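Local coordinates for 3-carboxy-cis,cis-muconate cycloisomerase (Pseudomonas putida, PDB 1RE5), which is a cycloisomerase of the largely helical lyase family that includes adenylosuccinate lyase, and assembles from four chains, at residues D[373-378]-D[414-419]. Numbering follows the deposited sequence.
Sequences IVLAQR and AELSGE
L416 reaches across to helix 368-378 with its two methyls divided between different partners. CD1 packs on L375, 3.4 Å from CD2 of that residue, while CD2 touches both V374 and R378. Its chi1 of -58° sets CG opposite the carbonyl carbon, and the branched end thereby comes closer to the helix than the start of the side chain would suggest. A leucine suits this place because its forked tip lets CD1 meet L375, itself buried and apolar, while CD2 lies against V374 and R378, which stand one turn apart on the helix. V374, compact and beta-branched, offers CG1 at 4.0 Å from CD2 of L416.

The guanidinium of R378 lies with one face over that same methyl, CD2 of L416 standing 3.3 Å from its plane and offset toward the rim. A bend at chi2 (-72°) folds the arginine chain, whose length allows its aliphatic part to pack while NH2 forms a salt bridge with E420. E415 suits the partly exposed margin, where its carboxylate can lie beside this chain: OE1 rests 3.2 Å from CD of R378, and the carboxylate plane stands nearly perpendicular (88°) to the guanidinium. NE of R378 and OE1 of E415 remain 4.3 Å apart, too far for a salt bridge, although the opposite charges probably still attract.

Beyond L416 the chain turns into helix 418-424, with S417 as its N-cap; L421 and L424 also touch L416. The leucine of the turn between helices 410-415 and 418-424 thus packs on the C-terminal end of helix 368-378, within the all-helical C-terminal domain of this lyase superfamily.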
ATOM      1  N   ILE D 373      22.838 -41.152   2.692  1.00 72.27           N
ATOM      2  CA  ILE D 373      24.174 -40.917   2.150  1.00 73.56           C
ATOM      3  C   ILE D 373      25.160 -41.972   2.638  1.00 74.48           C
ATOM      4  O   ILE D 373      25.964 -42.478   1.855  1.00 75.10           O
ATOM      5  CB  ILE D 373      24.708 -39.493   2.500  1.00 73.35           C
ATOM      6  CG1 ILE D 373      24.848 -39.321   4.017  1.00 73.81           C
ATOM      7  CG2 ILE D 373      23.770 -38.438   1.920  1.00 73.11           C
ATOM      8  CD1 ILE D 373      25.321 -37.930   4.444  1.00 72.46           C
ATOM      9  N   VAL D 374      25.090 -42.323   3.920  1.00 75.37           N
ATOM     10  CA  VAL D 374      25.995 -43.328   4.463  1.00 76.79           C
ATOM     11  C   VAL D 374      25.742 -44.702   3.849  1.00 77.50           C
ATOM     12  O   VAL D 374      26.676 -45.357   3.399  1.00 77.70           O
ATOM     13  CB  VAL D 374      25.891 -43.420   6.002  1.00 76.86           C
ATOM     14  CG1 VAL D 374      26.675 -44.625   6.509  1.00 76.81           C
ATOM     15  CG2 VAL D 374      26.439 -42.141   6.632  1.00 76.33           C
ATOM     16  N   LEU D 375      24.490 -45.143   3.823  1.00 78.99           N
ATOM     17  CA  LEU D 375      24.183 -46.441   3.230  1.00 81.31           C
ATOM     18  C   LEU D 375      24.371 -46.400   1.720  1.00 83.09           C
ATOM     19  O   LEU D 375      24.236 -47.421   1.043  1.00 83.45           O
ATOM     20  CB  LEU D 375      22.748 -46.873   3.538  1.00 81.05           C
ATOM     21  CG  LEU D 375      22.452 -47.442   4.924  1.00 81.41           C
ATOM     22  CD1 LEU D 375      21.005 -47.899   4.948  1.00 80.64           C
ATOM     23  CD2 LEU D 375      23.396 -48.609   5.240  1.00 81.06           C
ATOM     24  N   ALA D 376      24.667 -45.217   1.191  1.00 85.15           N
ATOM     25  CA  ALA D 376      24.883 -45.059  -0.244  1.00 86.99           C
ATOM     26  C   ALA D 376      26.241 -45.654  -0.607  1.00 88.35           C
ATOM     27  O   ALA D 376      26.393 -46.290  -1.653  1.00 88.44           O
ATOM     28  CB  ALA D 376      24.840 -43.588  -0.625  1.00 86.96           C
ATOM     29  N   GLN D 377      27.217 -45.441   0.273  1.00 89.70           N
ATOM     30  CA  GLN D 377      28.574 -45.949   0.088  1.00 91.25           C
ATOM     31  C   GLN D 377      28.766 -47.366   0.653  1.00 92.60           C
ATOM     32  O   GLN D 377      29.412 -48.203   0.024  1.00 93.08           O
ATOM     33  CB  GLN D 377      29.572 -44.983   0.727  1.00 90.87           C
ATOM     34  CG  GLN D 377      29.196 -44.569   2.136  1.00 91.03           C
ATOM     35  CD  GLN D 377      30.018 -43.403   2.649  1.00 90.86           C
ATOM     36  OE1 GLN D 377      30.059 -42.336   2.031  1.00 90.58           O
ATOM     37  NE2 GLN D 377      30.669 -43.597   3.790  1.00 90.69           N
ATOM     38  N   ARG D 378      28.213 -47.633   1.835  1.00 94.17           N
ATOM     39  CA  ARG D 378      28.309 -48.961   2.450  1.00 95.46           C
ATOM     40  C   ARG D 378      27.789 -50.043   1.497  1.00 96.42           C
ATOM     41  O   ARG D 378      28.333 -51.146   1.436  1.00 96.86           O
ATOM     42  CB  ARG D 378      27.489 -49.013   3.743  1.00 95.24           C
ATOM     43  CG  ARG D 378      28.098 -48.290   4.918  1.00 94.34           C
ATOM     44  CD  ARG D 378      29.299 -49.034   5.446  1.00 94.11           C
ATOM     45  NE  ARG D 378      29.678 -48.535   6.761  1.00 94.22           N
ATOM     46  CZ  ARG D 378      29.972 -47.265   7.017  1.00 94.02           C
ATOM     47  NH1 ARG D 378      29.932 -46.367   6.040  1.00 93.92           N
ATOM     48  NH2 ARG D 378      30.301 -46.894   8.248  1.00 93.84           N
ATOM     49  N   ALA D 414      23.670 -55.291   9.181  1.00 85.10           N
ATOM     50  CA  ALA D 414      24.831 -56.082   8.778  1.00 85.02           C
ATOM     51  C   ALA D 414      25.927 -55.164   8.253  1.00 85.09           C
ATOM     52  O   ALA D 414      27.092 -55.547   8.189  1.00 85.26           O
ATOM     53  CB  ALA D 414      24.440 -57.079   7.703  1.00 85.03           C
ATOM     54  N   GLU D 415      25.538 -53.951   7.873  1.00 85.39           N
ATOM     55  CA  GLU D 415      26.464 -52.950   7.351  1.00 85.04           C
ATOM     56  C   GLU D 415      26.814 -51.872   8.373  1.00 84.50           C
ATOM     57  O   GLU D 415      27.903 -51.295   8.327  1.00 84.60           O
ATOM     58  CB  GLU D 415      25.872 -52.289   6.104  1.00 85.31           C
ATOM     59  CG  GLU D 415      26.201 -53.010   4.820  1.00 86.80           C
ATOM     60  CD  GLU D 415      27.700 -53.093   4.597  1.00 88.23           C
ATOM     61  OE1 GLU D 415      28.371 -52.040   4.681  1.00 88.24           O
ATOM     62  OE2 GLU D 415      28.207 -54.208   4.340  1.00 88.94           O
ATOM     63  N   LEU D 416      25.887 -51.603   9.290  1.00 83.39           N
ATOM     64  CA  LEU D 416      26.089 -50.588  10.315  1.00 81.72           C
ATOM     65  C   LEU D 416      25.800 -51.143  11.701  1.00 80.61           C
ATOM     66  O   LEU D 416      24.742 -51.716  11.947  1.00 80.11           O
ATOM     67  CB  LEU D 416      25.190 -49.382  10.039  1.00 82.17           C
ATOM     68  CG  LEU D 416      25.381 -48.714   8.672  1.00 82.53           C
ATOM     69  CD1 LEU D 416      24.280 -47.694   8.439  1.00 83.02           C
ATOM     70  CD2 LEU D 416      26.749 -48.055   8.607  1.00 82.36           C
ATOM     71  N   SER D 417      26.753 -50.966  12.605  1.00 80.13           N
ATOM     72  CA  SER D 417      26.609 -51.451  13.968  1.00 79.86           C
ATOM     73  C   SER D 417      25.520 -50.680  14.704  1.00 79.77           C
ATOM     74  O   SER D 417      24.965 -49.713  14.181  1.00 79.49           O
ATOM     75  CB  SER D 417      27.941 -51.312  14.715  1.00 79.68           C
ATOM     76  OG  SER D 417      28.375 -49.963  14.744  1.00 79.25           O
ATOM     77  N   GLY D 418      25.212 -51.126  15.918  1.00 79.90           N
ATOM     78  CA  GLY D 418      24.205 -50.454  16.717  1.00 79.49           C
ATOM     79  C   GLY D 418      24.718 -49.094  17.164  1.00 79.48           C
ATOM     80  O   GLY D 418      23.931 -48.182  17.424  1.00 79.79           O
ATOM     81  N   GLU D 419      26.040 -48.958  17.251  1.00 78.82           N
ATOM     82  CA  GLU D 419      26.664 -47.702  17.658  1.00 77.68           C
ATOM     83  C   GLU D 419      26.653 -46.718  16.490  1.00 76.98           C
ATOM     84  O   GLU D 419      26.556 -45.506  16.690  1.00 77.18           O
ATOM     85  CB  GLU D 419      28.100 -47.951  18.129  1.00 77.60           C
TER